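Local coordinates for insecticidal crystal protein Cry7Cal (Bacillus thuringiensis, PDB 5ZI1), which is an insecticidal toxin active against the locust Locusta migratoria manilensis, probably binding receptors on gut cells and opening pores in their membrane, at residues I37-E42 / H151-K156; L97-N102 / K107-L112; E115-T120 / K156-F161; L123-M128 / Y176-G181. One frame throughout, in Å; residues are numbered along the deposited sequence.

Contact 1. Residues I37-E42 / H151-K156; sequences IGLFTE and HLFLLK
Phe40 and Phe153 form the aromatic part of this contact. Their ring centroids lie 4.8 Å apart and their planes are inclined at 45°, neither stacked nor edge-to-face. Phe153 CE2 sits over one face of the Phe40 ring, off its centre toward the rim. It comes within 3.3 Å of Phe40 CZ, which is tight packing.

The remaining contacts are leucine methyls against the rings. Leu39 points at the partner helix and meets Phe153 from the opposite direction, with Leu39 CD2 3.4 Å from Phe153 CZ. Phe153 CG is anti to the backbone N (chi1 167°), and this carries the ring across to both Leu39 and Phe40. Leu154 adds a lighter touch, its CD1 lying 4.1 Å from Phe40 CZ. All four residues are buried.

The two helix segments run nearly antiparallel, at 157°, with axes 12.5 Å apart. Large side chains, not close backbones, fill this distance. The site lies in the N-terminal helical bundle, the family's domain I. There helix 141-165 packs against several others. Phe40 also rests on Leu90 and Thr94 of helix 73-101, while Leu154 reaches Phe117 and Thr120 of helix 107-127.

Contact 2. Residues L97-N102 / K107-L112; sequences LEAWQN and KLKQLL
Trp100 and Gln110 cross at a slant, with the indole and amide planes 75° apart. The methylene part of the glutamine does the touching. Gln110 CG lies 3.6 Å from Trp100 NE1 and sits equally near Trp100 CD1, so it meets the pyrrole part of the indole obliquely. The amide end is held elsewhere: Gln110 NE2 donates to the carbonyl of Arg104, in the connecting loop. The Trp100 ring also meets another tryptophan, Trp165 of helix 141-165, edge-to-face.

The two segments form a helical hairpin. Helix 73-101 ends here, five residues, 102-106, form the turn, and helix 107-127 starts back at 154° to the first. The axes come to 8.7 Å, and Trp100 CA and Lys109 CA are 5.2 Å apart. In the turn, Asp106 OD1 accepts a hydrogen bond from the backbone N of Lys109.

Lys109 lies along the end of the first helix. Its CG is anti to the carbonyl carbon (chi1 -82°), and the chain is extended beyond it. Lys109 CD passes 3.6 Å from Ala99 O, with Ala99 CB alongside. A water then joins the two segments: it accepts from Lys109 NZ at 2.9 Å and donates to Ala99 O at 2.9 Å. Between the two backbones, Trp100 CB packs 3.8 Å from Lys109 O.

Contact 3. Residues E115-T120 / K156-F161; sequences ERFVST and KNAELF
Next to Phe117, whose ring reaches Ala158 and Asn157 on the facing helix, the carbonyl oxygen of Arg116 is gripped by two donors of Thr120. The hydroxyl Thr120 OG1 donates to Arg116 O at 2.7 Å. The backbone Thr120 N donates to Arg116 O at 2.8 Å. They come from opposite faces of the carbonyl plane, and OG1 is tilted 26° out of it. The buried hydroxyl of Thr120 is thus satisfied mainly within its own helix; its bond to Ala89 O of helix 73-101 is weak.

The contact itself is apolar and small, burying 108 Å² in total. Phe117 CG is anti to the backbone N (chi1 171°), which turns the ring toward helix 141-165. The far end of the ring does most of the touching: Phe117 CZ is 3.6 Å from Ala158 CB. Phe117 CE1 lies 4.0 Å from Ala158 N and 4.3 Å from Asn157 CB. Both side chains meet the ring obliquely. The small methyl of Ala158 lets the ring come close to the helix backbone, and the nearest CA atoms, of Phe117 and Ala158, are 8.1 Å apart.

The polar end of Asn157 is engaged elsewhere. Its OD1 is hydrogen-bonded to Tyr93 OH, and Phe117 packs on the same tyrosine. Phe117 also meets Phe175 edge-to-face. The contact therefore lies inside the bundle of domain I, where helix 107-127 packs on helix 141-165, with helix 73-101 on one flank and helix 169-202 also touching Phe117 and Ala158.

Contact 4. Residues L123-M128 / Y176-G181; sequences LFKFAM and YNEQKG
Lys125 and Glu178 join helices 107-127 and 169-202 by a long salt bridge. Lys125 NZ lies 3.4 Å from Glu178 OE2, which makes only a weak hydrogen bond. The second carboxylate oxygen, Glu178 OE1, is 3.9 Å from Lys125 NZ. A water also bridges the two groups. It donates to Glu178 OE1 at 2.9 Å and accepts weakly from Lys125 NZ at 2.8 Å. Each carboxylate oxygen thus has its own route to the ammonium group, one direct and one through water. The stronger charge partner of Lys125 is Glu121 OE1, one turn earlier on its own helix. The lysine is therefore shared between two acids, which probably helps to keep it charged.

Both side chains start out toward the opposite helix, and they cross at about a right angle. Both have CG anti to the carbonyl carbon, with chi1 near -70°. Glu178 is fully extended beyond CG, while Lys125 bends at its last torsion. Their reach is needed, because Lys125 CA and Glu178 CA, the nearest across the contact, stand 10.6 Å apart. The last methylene of the lysine adds a touch: Lys125 CE is 3.6 Å from Glu178 OE2. The pair buries only 62 Å² at the surface of the N-terminal helical bundle, domain I of the toxin.

Packing takes over further in. Lys125 also rests on Tyr182 of helix 169-202. Both helices lean on helix 141-165: Phe124 meets the ring of His151, and Gln179 NE2 donates to Leu152 O.

Overall arrangement
All four contacts lie in the N-terminal helical domain, on one side of the chain's centre. Contacts 1 and 3 are core contacts. Both use helix 141-165 and are apolar with phenylalanines in the lead. Their ranges overlap at Lys156, which takes no part in either. Their centres are 10 Å apart, and Phe40 CE2 of contact 1 lies 3.3 Å from Asn157 OD1 of contact 3. Contact 2 is partly buried at a turn, and contact 4 lies at the surface. These two use water, and charged groups replace rings in contact 4. Contacts 2, 3 and 4 follow one another along helix 107-127, although contacts 2 and 4 do not touch.

Contact 1. Residues I37-E42 / H151-K156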
# COMPACT_ATOMS: atom_id res chain seq x y z
N ILE A 37 -21.05 2.90 -14.52
CA ILE A 37 -20.74 3.36 -15.87
C ILE A 37 -19.66 4.43 -15.83
O ILE A 37 -18.73 4.44 -16.65
CB ILE A 37 -22.01 3.87 -16.57
CG1 ILE A 37 -22.91 2.69 -16.98
CG2 ILE A 37 -21.65 4.72 -17.79
CD1 ILE A 37 -24.30 3.11 -17.41
N GLY A 38 -19.74 5.34 -14.85
CA GLY A 38 -18.71 6.35 -14.72
C GLY A 38 -17.36 5.77 -14.34
O GLY A 38 -16.32 6.23 -14.82
N LEU A 39 -17.36 4.75 -13.48
CA LEU A 39 -16.11 4.08 -13.14
C LEU A 39 -15.48 3.42 -14.37
O LEU A 39 -14.28 3.55 -14.61
CB LEU A 39 -16.33 3.06 -12.03
CG LEU A 39 -15.04 2.32 -11.66
CD1 LEU A 39 -14.02 3.33 -11.19
CD2 LEU A 39 -15.25 1.27 -10.61
N PHE A 40 -16.29 2.72 -15.16
CA PHE A 40 -15.77 2.06 -16.35
C PHE A 40 -15.15 3.08 -17.31
O PHE A 40 -13.99 2.95 -17.70
CB PHE A 40 -16.87 1.28 -17.05
CG PHE A 40 -16.99 -0.17 -16.59
CD1 PHE A 40 -16.02 -1.10 -16.93
CD2 PHE A 40 -18.11 -0.59 -15.87
CE1 PHE A 40 -16.14 -2.42 -16.52
CE2 PHE A 40 -18.25 -1.91 -15.47
CZ PHE A 40 -17.27 -2.83 -15.79
N THR A 41 -15.92 4.11 -17.69
CA THR A 41 -15.40 5.13 -18.60
C THR A 41 -14.15 5.80 -18.05
O THR A 41 -13.17 6.00 -18.77
CB THR A 41 -16.46 6.18 -18.89
OG1 THR A 41 -16.85 6.80 -17.66
CG2 THR A 41 -17.68 5.55 -19.56
N GLU A 42 -14.16 6.13 -16.76
CA GLU A 42 -12.97 6.64 -16.09
C GLU A 42 -11.80 5.67 -16.24
O GLU A 42 -10.68 6.06 -16.60
CB GLU A 42 -13.29 6.87 -14.62
CG GLU A 42 -12.57 7.99 -13.92
CD GLU A 42 -13.29 8.42 -12.63
OE1 GLU A 42 -14.31 7.80 -12.26
OE2 GLU A 42 -12.83 9.40 -12.00
N HIS A 151 -11.00 -8.02 -14.23
CA HIS A 151 -11.83 -9.22 -14.32
C HIS A 151 -12.68 -9.38 -13.06
O HIS A 151 -13.89 -9.57 -13.14
CB HIS A 151 -10.93 -10.46 -14.52
CG HIS A 151 -11.69 -11.72 -14.82
ND1 HIS A 151 -11.12 -12.97 -14.70
CD2 HIS A 151 -12.96 -11.93 -15.25
CE1 HIS A 151 -12.00 -13.89 -15.04
NE2 HIS A 151 -13.12 -13.28 -15.39
N LEU A 152 -12.05 -9.27 -11.89
CA LEU A 152 -12.77 -9.39 -10.63
C LEU A 152 -13.87 -8.34 -10.53
O LEU A 152 -15.00 -8.64 -10.09
CB LEU A 152 -11.80 -9.25 -9.46
CG LEU A 152 -10.86 -10.45 -9.40
CD1 LEU A 152 -9.86 -10.29 -8.28
CD2 LEU A 152 -11.70 -11.69 -9.21
N PHE A 153 -13.57 -7.11 -10.95
CA PHE A 153 -14.54 -6.03 -10.91
C PHE A 153 -15.67 -6.27 -11.90
O PHE A 153 -16.84 -6.01 -11.59
CB PHE A 153 -13.85 -4.71 -11.20
CG PHE A 153 -14.80 -3.59 -11.47
CD1 PHE A 153 -15.66 -3.15 -10.47
CD2 PHE A 153 -14.87 -3.01 -12.72
CE1 PHE A 153 -16.55 -2.13 -10.72
CE2 PHE A 153 -15.77 -1.99 -12.96
CZ PHE A 153 -16.61 -1.55 -11.96
N LEU A 154 -15.33 -6.72 -13.11
CA LEU A 154 -16.37 -7.08 -14.06
C LEU A 154 -17.30 -8.16 -13.49
O LEU A 154 -18.51 -8.12 -13.72
CB LEU A 154 -15.75 -7.57 -15.36
CG LEU A 154 -16.78 -8.01 -16.39
CD1 LEU A 154 -17.56 -6.82 -16.83
CD2 LEU A 154 -16.19 -8.77 -17.59
N LEU A 155 -16.75 -9.13 -12.76
CA LEU A 155 -17.58 -10.21 -12.25
C LEU A 155 -18.57 -9.70 -11.23
O LEU A 155 -19.69 -10.23 -11.13
CB LEU A 155 -16.69 -11.32 -11.67
CG LEU A 155 -16.06 -12.25 -12.72
CD1 LEU A 155 -14.83 -13.01 -12.22
CD2 LEU A 155 -17.15 -13.22 -13.22
N LYS A 156 -18.20 -8.64 -10.50
CA LYS A 156 -19.14 -8.01 -9.57
C LYS A 156 -20.42 -7.59 -10.28
O LYS A 156 -21.51 -7.66 -9.70
CB LYS A 156 -18.48 -6.80 -8.90
CG LYS A 156 -19.39 -6.02 -7.96
CD LYS A 156 -18.65 -4.89 -7.24
CE LYS A 156 -19.60 -3.99 -6.47
NZ LYS A 156 -18.92 -3.16 -5.44

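Contact 2. Residues L97-N102 / K107-L112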
# COMPACT_ATOMS: atom_id res chain seq x y z
N LEU A 97 -24.22 -1.63 -21.26
CA LEU A 97 -24.70 -1.33 -19.92
C LEU A 97 -25.41 0.02 -19.87
O LEU A 97 -26.40 0.18 -19.16
CB LEU A 97 -23.54 -1.38 -18.93
CG LEU A 97 -23.95 -1.33 -17.45
CD1 LEU A 97 -24.99 -2.41 -17.14
CD2 LEU A 97 -22.72 -1.51 -16.58
N GLU A 98 -24.93 0.98 -20.65
CA GLU A 98 -25.54 2.30 -20.65
C GLU A 98 -26.88 2.28 -21.37
O GLU A 98 -27.86 2.85 -20.87
CB GLU A 98 -24.60 3.32 -21.29
CG GLU A 98 -24.93 4.75 -20.95
CD GLU A 98 -23.79 5.69 -21.28
OE1 GLU A 98 -23.87 6.87 -20.89
OE2 GLU A 98 -22.80 5.24 -21.93
N ALA A 99 -26.95 1.63 -22.53
CA ALA A 99 -28.21 1.52 -23.26
C ALA A 99 -29.28 0.84 -22.42
O ALA A 99 -30.46 1.21 -22.48
CB ALA A 99 -28.01 0.76 -24.57
N TRP A 100 -28.90 -0.16 -21.63
CA TRP A 100 -29.90 -0.85 -20.82
C TRP A 100 -30.33 0.01 -19.64
O TRP A 100 -31.52 0.09 -19.32
CB TRP A 100 -29.35 -2.20 -20.33
CG TRP A 100 -30.10 -2.71 -19.12
CD1 TRP A 100 -31.35 -3.26 -19.10
CD2 TRP A 100 -29.65 -2.70 -17.76
NE1 TRP A 100 -31.70 -3.59 -17.82
CE2 TRP A 100 -30.68 -3.25 -16.98
CE3 TRP A 100 -28.47 -2.28 -17.14
CZ2 TRP A 100 -30.56 -3.39 -15.60
CZ3 TRP A 100 -28.37 -2.42 -15.77
CH2 TRP A 100 -29.40 -2.97 -15.01
N GLN A 101 -29.36 0.66 -18.99
CA GLN A 101 -29.66 1.50 -17.84
C GLN A 101 -30.65 2.61 -18.19
O GLN A 101 -31.49 2.98 -17.37
CB GLN A 101 -28.35 2.05 -17.28
CG GLN A 101 -28.46 3.38 -16.59
CD GLN A 101 -28.87 3.23 -15.14
OE1 GLN A 101 -29.61 2.30 -14.78
NE2 GLN A 101 -28.39 4.15 -14.30
N ASN A 102 -30.59 3.13 -19.41
CA ASN A 102 -31.47 4.20 -19.84
C ASN A 102 -32.77 3.70 -20.48
O ASN A 102 -33.52 4.50 -21.04
CB ASN A 102 -30.71 5.11 -20.80
CG ASN A 102 -29.56 5.83 -20.11
OD1 ASN A 102 -29.66 6.21 -18.94
ND2 ASN A 102 -28.44 5.98 -20.82
N LYS A 107 -36.78 -5.32 -23.32
CA LYS A 107 -36.29 -6.69 -23.23
C LYS A 107 -35.04 -6.90 -24.08
O LYS A 107 -34.06 -7.50 -23.62
CB LYS A 107 -37.39 -7.66 -23.66
CG LYS A 107 -37.00 -9.12 -23.57
CD LYS A 107 -37.51 -9.74 -22.27
CE LYS A 107 -36.67 -10.95 -21.86
NZ LYS A 107 -37.43 -11.92 -21.01
N LEU A 108 -35.05 -6.39 -25.31
CA LEU A 108 -33.92 -6.59 -26.20
C LEU A 108 -32.64 -5.93 -25.68
O LEU A 108 -31.53 -6.36 -26.03
CB LEU A 108 -34.27 -6.08 -27.61
CG LEU A 108 -33.14 -5.85 -28.62
CD1 LEU A 108 -32.51 -7.17 -29.05
CD2 LEU A 108 -33.66 -5.11 -29.83
N LYS A 109 -32.76 -4.89 -24.85
CA LYS A 109 -31.55 -4.29 -24.32
C LYS A 109 -31.03 -5.05 -23.12
O LYS A 109 -29.83 -5.03 -22.85
CB LYS A 109 -31.79 -2.81 -23.99
CG LYS A 109 -31.68 -1.92 -25.22
CD LYS A 109 -32.28 -0.54 -25.00
CE LYS A 109 -32.21 0.29 -26.29
NZ LYS A 109 -33.13 1.46 -26.28
N GLN A 110 -31.92 -5.73 -22.39
CA GLN A 110 -31.46 -6.69 -21.39
C GLN A 110 -30.69 -7.82 -22.05
O GLN A 110 -29.61 -8.21 -21.58
CB GLN A 110 -32.64 -7.25 -20.61
CG GLN A 110 -33.27 -6.28 -19.67
CD GLN A 110 -34.66 -6.69 -19.32
OE1 GLN A 110 -34.92 -7.86 -19.02
NE2 GLN A 110 -35.59 -5.75 -19.41
N LEU A 111 -31.23 -8.39 -23.12
CA LEU A 111 -30.49 -9.42 -23.83
C LEU A 111 -29.11 -8.93 -24.20
O LEU A 111 -28.11 -9.60 -23.91
CB LEU A 111 -31.25 -9.87 -25.07
CG LEU A 111 -32.24 -11.01 -24.85
CD1 LEU A 111 -32.96 -10.93 -23.50
CD2 LEU A 111 -33.23 -11.06 -25.99
N LEU A 112 -29.02 -7.70 -24.76
CA LEU A 112 -27.78 -7.19 -25.33
C LEU A 112 -26.70 -7.01 -24.28
O LEU A 112 -25.53 -7.31 -24.54
CB LEU A 112 -28.02 -5.87 -26.07
CG LEU A 112 -28.59 -6.05 -27.48
CD1 LEU A 112 -29.14 -4.73 -27.97
CD2 LEU A 112 -27.52 -6.58 -28.43
O HOH W 1 -31.61 3.08 -24.43

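Contact 3. Residues E115-T120 / K156-F161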
# COMPACT_ATOMS: atom_id res chain seq x y z
N GLU A 115 -25.40 -10.49 -23.15
CA GLU A 115 -24.48 -11.08 -24.11
C GLU A 115 -23.09 -10.47 -24.06
O GLU A 115 -22.11 -11.19 -24.13
CB GLU A 115 -25.07 -10.89 -25.50
CG GLU A 115 -24.33 -11.65 -26.60
CD GLU A 115 -23.77 -10.74 -27.66
OE1 GLU A 115 -22.67 -10.21 -27.44
OE2 GLU A 115 -24.44 -10.54 -28.70
N ARG A 116 -23.00 -9.13 -24.04
CA ARG A 116 -21.69 -8.49 -23.92
C ARG A 116 -21.00 -8.87 -22.62
O ARG A 116 -19.77 -8.99 -22.60
CB ARG A 116 -21.79 -6.97 -24.02
CG ARG A 116 -22.52 -6.51 -25.25
CD ARG A 116 -21.54 -6.26 -26.39
NE ARG A 116 -22.26 -5.75 -27.55
CZ ARG A 116 -22.78 -6.51 -28.51
NH1 ARG A 116 -22.64 -7.84 -28.46
NH2 ARG A 116 -23.44 -5.94 -29.50
N PHE A 117 -21.77 -9.10 -21.55
CA PHE A 117 -21.14 -9.46 -20.29
C PHE A 117 -20.46 -10.82 -20.39
O PHE A 117 -19.27 -10.96 -20.10
CB PHE A 117 -22.15 -9.45 -19.15
CG PHE A 117 -21.59 -10.02 -17.87
CD1 PHE A 117 -20.86 -9.21 -17.02
CD2 PHE A 117 -21.73 -11.36 -17.57
CE1 PHE A 117 -20.30 -9.74 -15.86
CE2 PHE A 117 -21.18 -11.90 -16.41
CZ PHE A 117 -20.46 -11.09 -15.55
N VAL A 118 -21.22 -11.86 -20.77
CA VAL A 118 -20.62 -13.20 -20.76
C VAL A 118 -19.57 -13.31 -21.86
O VAL A 118 -18.54 -13.97 -21.66
CB VAL A 118 -21.69 -14.31 -20.86
CG1 VAL A 118 -22.80 -14.11 -19.82
CG2 VAL A 118 -22.27 -14.40 -22.24
N SER A 119 -19.77 -12.64 -22.99
CA SER A 119 -18.70 -12.65 -23.99
C SER A 119 -17.47 -11.91 -23.48
O SER A 119 -16.34 -12.33 -23.78
CB SER A 119 -19.19 -12.06 -25.32
OG SER A 119 -19.58 -10.71 -25.18
N THR A 120 -17.64 -10.83 -22.71
CA THR A 120 -16.46 -10.10 -22.23
C THR A 120 -15.77 -10.86 -21.11
O THR A 120 -14.54 -10.90 -21.04
CB THR A 120 -16.82 -8.68 -21.76
OG1 THR A 120 -17.32 -7.92 -22.86
CG2 THR A 120 -15.60 -7.97 -21.21
N LYS A 156 -18.20 -8.64 -10.50
CA LYS A 156 -19.14 -8.01 -9.57
C LYS A 156 -20.42 -7.59 -10.28
O LYS A 156 -21.51 -7.66 -9.70
CB LYS A 156 -18.48 -6.80 -8.90
CG LYS A 156 -19.39 -6.02 -7.96
CD LYS A 156 -18.65 -4.89 -7.24
CE LYS A 156 -19.60 -3.99 -6.47
NZ LYS A 156 -18.92 -3.16 -5.44
N ASN A 157 -20.32 -7.15 -11.54
CA ASN A 157 -21.50 -6.68 -12.24
C ASN A 157 -22.60 -7.74 -12.29
O ASN A 157 -23.79 -7.42 -12.19
CB ASN A 157 -21.13 -6.20 -13.65
CG ASN A 157 -20.40 -4.84 -13.65
OD1 ASN A 157 -20.57 -4.04 -14.57
ND2 ASN A 157 -19.57 -4.59 -12.64
N ALA A 158 -22.23 -9.03 -12.42
CA ALA A 158 -23.26 -10.07 -12.47
C ALA A 158 -24.07 -10.10 -11.18
O ALA A 158 -25.31 -10.23 -11.21
CB ALA A 158 -22.64 -11.45 -12.74
N GLU A 159 -23.41 -9.95 -10.03
CA GLU A 159 -24.17 -9.94 -8.79
C GLU A 159 -24.99 -8.67 -8.65
O GLU A 159 -26.08 -8.70 -8.07
CB GLU A 159 -23.26 -10.13 -7.57
CG GLU A 159 -24.06 -10.03 -6.25
CD GLU A 159 -24.45 -11.42 -5.74
OE1 GLU A 159 -23.92 -12.42 -6.29
OE2 GLU A 159 -25.32 -11.55 -4.84
N LEU A 160 -24.49 -7.56 -9.19
CA LEU A 160 -25.25 -6.32 -9.07
C LEU A 160 -26.45 -6.30 -10.00
O LEU A 160 -27.56 -5.91 -9.59
CB LEU A 160 -24.36 -5.11 -9.36
CG LEU A 160 -23.23 -4.79 -8.39
CD1 LEU A 160 -22.31 -3.78 -9.05
CD2 LEU A 160 -23.78 -4.25 -7.09
N PHE A 161 -26.27 -6.71 -11.25
CA PHE A 161 -27.28 -6.47 -12.26
C PHE A 161 -27.81 -7.74 -12.91
O PHE A 161 -28.80 -7.65 -13.66
CB PHE A 161 -26.72 -5.54 -13.36
CG PHE A 161 -25.94 -4.34 -12.82
CD1 PHE A 161 -26.55 -3.40 -11.99
CD2 PHE A 161 -24.62 -4.13 -13.20
CE1 PHE A 161 -25.84 -2.29 -11.53
CE2 PHE A 161 -23.90 -3.01 -12.75
CZ PHE A 161 -24.51 -2.10 -11.91

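Contact 4. Residues L123-M128 / Y176-G181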
# COMPACT_ATOMS: atom_id res chain seq x y z
N LEU A 123 -13.64 -13.47 -22.49
CA LEU A 123 -12.37 -12.97 -22.99
C LEU A 123 -11.32 -12.93 -21.88
O LEU A 123 -10.17 -13.31 -22.09
CB LEU A 123 -12.52 -11.58 -23.62
CG LEU A 123 -11.27 -11.11 -24.40
CD1 LEU A 123 -10.80 -12.21 -25.34
CD2 LEU A 123 -11.52 -9.84 -25.21
N PHE A 124 -11.72 -12.51 -20.68
CA PHE A 124 -10.77 -12.53 -19.57
C PHE A 124 -10.28 -13.95 -19.30
O PHE A 124 -9.07 -14.19 -19.19
CB PHE A 124 -11.40 -11.90 -18.32
CG PHE A 124 -11.33 -10.38 -18.29
CD1 PHE A 124 -10.19 -9.72 -17.88
CD2 PHE A 124 -12.43 -9.62 -18.68
CE1 PHE A 124 -10.13 -8.33 -17.86
CE2 PHE A 124 -12.39 -8.24 -18.65
CZ PHE A 124 -11.24 -7.58 -18.25
N LYS A 125 -11.20 -14.92 -19.22
CA LYS A 125 -10.78 -16.31 -19.06
C LYS A 125 -9.79 -16.71 -20.14
O LYS A 125 -8.71 -17.23 -19.84
CB LYS A 125 -11.97 -17.24 -19.07
CG LYS A 125 -12.84 -17.13 -17.87
CD LYS A 125 -14.10 -17.97 -18.08
CE LYS A 125 -15.01 -17.89 -16.87
NZ LYS A 125 -16.42 -18.01 -17.31
N PHE A 126 -10.14 -16.44 -21.39
CA PHE A 126 -9.22 -16.76 -22.49
C PHE A 126 -7.93 -15.94 -22.41
O PHE A 126 -6.85 -16.47 -22.72
CB PHE A 126 -9.92 -16.52 -23.83
CG PHE A 126 -9.05 -16.78 -25.03
CD1 PHE A 126 -8.30 -15.76 -25.60
CD2 PHE A 126 -8.96 -18.04 -25.58
CE1 PHE A 126 -7.49 -16.00 -26.69
CE2 PHE A 126 -8.16 -18.28 -26.68
CZ PHE A 126 -7.43 -17.26 -27.24
N ALA A 127 -8.01 -14.67 -22.01
CA ALA A 127 -6.85 -13.78 -22.17
C ALA A 127 -5.87 -13.82 -21.00
O ALA A 127 -4.67 -13.70 -21.21
CB ALA A 127 -7.31 -12.34 -22.38
N MET A 128 -6.37 -13.95 -19.76
CA MET A 128 -5.49 -13.94 -18.59
C MET A 128 -4.25 -14.81 -18.73
O MET A 128 -3.16 -14.34 -18.34
CB MET A 128 -6.28 -14.33 -17.34
CG MET A 128 -7.21 -13.22 -16.84
SD MET A 128 -6.37 -11.62 -16.60
CE MET A 128 -5.32 -11.97 -15.18
N TYR A 176 -20.59 -15.68 -8.97
CA TYR A 176 -20.12 -15.43 -7.61
C TYR A 176 -19.01 -16.41 -7.23
O TYR A 176 -17.93 -15.99 -6.80
CB TYR A 176 -21.28 -15.52 -6.61
CG TYR A 176 -20.85 -15.19 -5.20
CD1 TYR A 176 -20.62 -13.87 -4.83
CD2 TYR A 176 -20.65 -16.19 -4.26
CE1 TYR A 176 -20.20 -13.55 -3.54
CE2 TYR A 176 -20.24 -15.89 -2.96
CZ TYR A 176 -20.02 -14.55 -2.61
OH TYR A 176 -19.61 -14.21 -1.33
N ASN A 177 -19.25 -17.71 -7.41
CA ASN A 177 -18.26 -18.70 -7.00
C ASN A 177 -17.02 -18.65 -7.87
O ASN A 177 -15.91 -18.86 -7.38
CB ASN A 177 -18.86 -20.11 -7.02
CG ASN A 177 -19.96 -20.28 -5.99
OD1 ASN A 177 -19.93 -19.68 -4.91
ND2 ASN A 177 -20.94 -21.11 -6.32
N GLU A 178 -17.18 -18.42 -9.17
CA GLU A 178 -16.02 -18.20 -10.01
C GLU A 178 -15.20 -17.01 -9.49
O GLU A 178 -13.97 -17.11 -9.37
CB GLU A 178 -16.44 -17.96 -11.45
CG GLU A 178 -16.97 -19.20 -12.13
CD GLU A 178 -17.39 -18.92 -13.55
OE1 GLU A 178 -17.92 -19.85 -14.21
OE2 GLU A 178 -17.17 -17.75 -14.00
N GLN A 179 -15.87 -15.91 -9.14
CA GLN A 179 -15.15 -14.73 -8.65
C GLN A 179 -14.36 -15.06 -7.40
O GLN A 179 -13.18 -14.70 -7.28
CB GLN A 179 -16.14 -13.58 -8.37
CG GLN A 179 -15.44 -12.24 -8.05
CD GLN A 179 -16.37 -11.20 -7.44
OE1 GLN A 179 -17.16 -11.49 -6.55
NE2 GLN A 179 -16.26 -9.95 -7.93
N LYS A 180 -14.99 -15.76 -6.46
CA LYS A 180 -14.32 -16.18 -5.24
C LYS A 180 -13.05 -16.96 -5.53
O LYS A 180 -12.01 -16.72 -4.92
CB LYS A 180 -15.27 -17.00 -4.38
CG LYS A 180 -14.69 -17.39 -3.04
CD LYS A 180 -15.72 -18.09 -2.14
CE LYS A 180 -16.79 -17.13 -1.63
NZ LYS A 180 -16.39 -16.41 -0.36
N GLY A 181 -13.12 -17.93 -6.46
CA GLY A 181 -11.92 -18.64 -6.85
C GLY A 181 -10.87 -17.74 -7.49
O GLY A 181 -9.67 -17.88 -7.22
O HOH W 2 -18.91 -19.25 -16.84